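Local atomic coordinates of 6-carboxyhexanoate--coa ligase (Bacillus subtilis, PDB entry 5G1F), a protein that belongs to the 6-carboxyhexanoate--CoA ligase family, a mixed alpha/beta protein, and holds pimelic acid in this model. Residues L192-D197 with E225-F230. Residues are numbered along the deposited sequence; the frame is centred on the assembly and turned at random.
Sequences LCWSDD and EGCRVF. With PML (pimelic acid), chain C.
One face of the W194 indole carries C227: its CB stands 3.5 Å from the centroid of the six-membered ring, almost on the ring normal, a CH-pi contact, and its SG lies over the same face at 4.1 Å from that centroid, a sulfur-aromatic contact. G226 C sits above the rim of this face, while L192 CD1 meets the ring edge in plane. Also at the edge, near the ring plane, W194 NE1 gives a weak, bent hydrogen bond to E225 O (3.3 Å). With W194 CG between its backbone N and carbonyl carbon (chi1 65°), the indole folds over the partner strand. On the sheet face of C193 and R228, C193 SG lies over one face of the R228 guanidinium, 3.4 Å from R228 NH2. That group is tied elsewhere, by a salt bridge from NE to E191 and a hydrogen bond from NH2 to Y204. Two backbone bonds join L192 and V229, the one from L192 N to V229 O nearly straight (163°), and two more join W194 and C227. Beyond the strand end, S195 OG accepts from D197 N (3.0 Å), an ST turn, and donates to pimelic acid O72 at 2.6 Å; Y200, Y212, R171 and R214 also hydrogen-bond to this ligand. Strands 188-194 and 227-232 are antiparallel neighbours inside a mixed sheet, with the loop after the first strand forming part of the pimelic acid site.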
loop_
_atom_site.group_PDB
_atom_site.type_symbol
_atom_site.label_atom_id
_atom_site.label_comp_id
_atom_site.label_asym_id
_atom_site.label_seq_id
_atom_site.Cartn_x
_atom_site.Cartn_y
_atom_site.Cartn_z
ATOM N N LEU A 192 5.681 -6.416 0.446
ATOM C CA LEU A 192 5.774 -6.686 1.876
ATOM C C LEU A 192 5.428 -5.392 2.592
ATOM O O LEU A 192 5.979 -4.336 2.282
ATOM C CB LEU A 192 7.211 -7.084 2.225
ATOM C CG LEU A 192 7.613 -7.110 3.702
ATOM C CD1 LEU A 192 6.848 -8.210 4.409
ATOM C CD2 LEU A 192 9.105 -7.301 3.840
ATOM N N CYS A 193 4.554 -5.464 3.574
ATOM C CA CYS A 193 4.010 -4.251 4.152
ATOM C C CYS A 193 3.603 -4.463 5.595
ATOM O O CYS A 193 2.897 -5.394 5.911
ATOM C CB CYS A 193 2.790 -3.768 3.350
ATOM S SG CYS A 193 2.066 -2.236 4.015
ATOM N N TRP A 194 3.982 -3.541 6.458
ATOM C CA TRP A 194 3.274 -3.375 7.692
ATOM C C TRP A 194 3.277 -1.910 8.081
ATOM O O TRP A 194 4.006 -1.095 7.491
ATOM C CB TRP A 194 3.840 -4.295 8.783
ATOM C CG TRP A 194 5.253 -4.007 9.212
ATOM C CD1 TRP A 194 5.643 -3.226 10.266
ATOM C CD2 TRP A 194 6.439 -4.594 8.687
ATOM N NE1 TRP A 194 7.019 -3.230 10.382
ATOM C CE2 TRP A 194 7.531 -4.067 9.422
ATOM C CE3 TRP A 194 6.697 -5.484 7.652
ATOM C CZ2 TRP A 194 8.855 -4.436 9.162
ATOM C CZ3 TRP A 194 8.020 -5.831 7.381
ATOM C CH2 TRP A 194 9.079 -5.297 8.125
ATOM N N SER A 195 2.437 -1.583 9.060
ATOM C CA SER A 195 2.061 -0.213 9.346
ATOM C C SER A 195 3.119 0.531 10.148
ATOM O O SER A 195 3.884 -0.073 10.900
ATOM C CB SER A 195 0.769 -0.192 10.134
ATOM O OG SER A 195 0.333 1.137 10.270
ATOM N N ASP A 196 3.134 1.855 9.997
ATOM C CA ASP A 196 3.996 2.711 10.794
ATOM C C ASP A 196 3.237 3.257 11.995
ATOM O O ASP A 196 3.824 3.878 12.890
ATOM C CB ASP A 196 4.590 3.858 9.952
ATOM C CG ASP A 196 3.534 4.708 9.236
ATOM O OD1 ASP A 196 2.356 4.305 9.132
ATOM O OD2 ASP A 196 3.909 5.791 8.736
ATOM N N ASP A 197 1.935 2.987 12.026
ATOM C CA ASP A 197 1.085 3.306 13.166
ATOM C C ASP A 197 1.431 2.436 14.383
ATOM O O ASP A 197 1.339 1.213 14.312
ATOM C CB ASP A 197 -0.376 3.107 12.739
ATOM C CG ASP A 197 -1.387 3.504 13.811
ATOM O OD1 ASP A 197 -1.108 3.432 15.024
ATOM O OD2 ASP A 197 -2.521 3.807 13.419
ATOM N N GLU A 225 8.252 2.014 13.384
ATOM C CA GLU A 225 8.843 1.582 12.117
ATOM C C GLU A 225 7.828 0.715 11.392
ATOM O O GLU A 225 7.349 -0.284 11.925
ATOM C CB GLU A 225 10.130 0.787 12.339
ATOM C CG GLU A 225 11.323 1.616 12.792
ATOM C CD GLU A 225 11.009 2.469 14.005
ATOM O OE1 GLU A 225 10.346 1.968 14.930
ATOM O OE2 GLU A 225 11.408 3.644 14.040
ATOM N N GLY A 226 7.432 1.166 10.213
ATOM C CA GLY A 226 6.617 0.374 9.307
ATOM C C GLY A 226 7.441 0.069 8.072
ATOM O O GLY A 226 8.634 0.360 8.026
ATOM N N CYS A 227 6.804 -0.478 7.050
ATOM C CA CYS A 227 7.523 -0.945 5.879
ATOM C C CYS A 227 6.576 -1.084 4.707
ATOM O O CYS A 227 5.429 -1.503 4.866
ATOM C CB CYS A 227 8.147 -2.294 6.205
ATOM S SG CYS A 227 8.863 -3.190 4.829
ATOM N N ARG A 228 7.025 -0.656 3.541
ATOM C CA ARG A 228 6.374 -1.035 2.290
ATOM C C ARG A 228 7.370 -1.191 1.152
ATOM O O ARG A 228 8.031 -0.221 0.740
ATOM C CB ARG A 228 5.312 -0.017 1.885
ATOM C CG ARG A 228 4.671 -0.362 0.545
ATOM C CD ARG A 228 3.392 0.419 0.288
ATOM N NE ARG A 228 2.210 -0.294 0.785
ATOM C CZ ARG A 228 1.225 0.283 1.468
ATOM N NH1 ARG A 228 1.281 1.580 1.751
ATOM N NH2 ARG A 228 0.190 -0.436 1.886
ATOM N N VAL A 229 7.474 -2.414 0.637
ATOM C CA VAL A 229 8.537 -2.758 -0.315
ATOM C C VAL A 229 7.925 -3.570 -1.442
ATOM O O VAL A 229 7.186 -4.510 -1.174
ATOM C CB VAL A 229 9.609 -3.664 0.304
ATOM C CG1 VAL A 229 10.633 -4.053 -0.748
ATOM C CG2 VAL A 229 10.273 -2.980 1.468
ATOM N N PHE A 230 8.228 -3.186 -2.683
ATOM C CA PHE A 230 7.833 -3.945 -3.852
ATOM C C PHE A 230 9.043 -4.598 -4.445
ATOM O O PHE A 230 10.030 -3.916 -4.695
ATOM C CB PHE A 230 7.257 -3.012 -4.897
ATOM C CG PHE A 230 6.179 -2.108 -4.383
ATOM C CD1 PHE A 230 5.386 -2.472 -3.294
ATOM C CD2 PHE A 230 5.846 -0.967 -5.087
ATOM C CE1 PHE A 230 4.351 -1.656 -2.873
ATOM C CE2 PHE A 230 4.775 -0.186 -4.701
ATOM C CZ PHE A 230 4.035 -0.524 -3.590
HETATM C C1 PML C . -4.900 -5.075 6.908
HETATM O O11 PML C . -4.869 -5.922 5.997
HETATM O O12 PML C . -5.412 -5.334 8.018
HETATM C C2 PML C . -4.302 -3.706 6.656
HETATM C C3 PML C . -2.784 -3.719 6.866
HETATM C C4 PML C . -2.115 -2.532 6.183
HETATM C C5 PML C . -1.506 -1.542 7.156
HETATM C C6 PML C . -1.159 -0.216 6.469
HETATM C C7 PML C . -1.473 0.962 7.372
HETATM O O71 PML C . -2.669 1.262 7.624
HETATM O O72 PML C . -0.510 1.616 7.828
#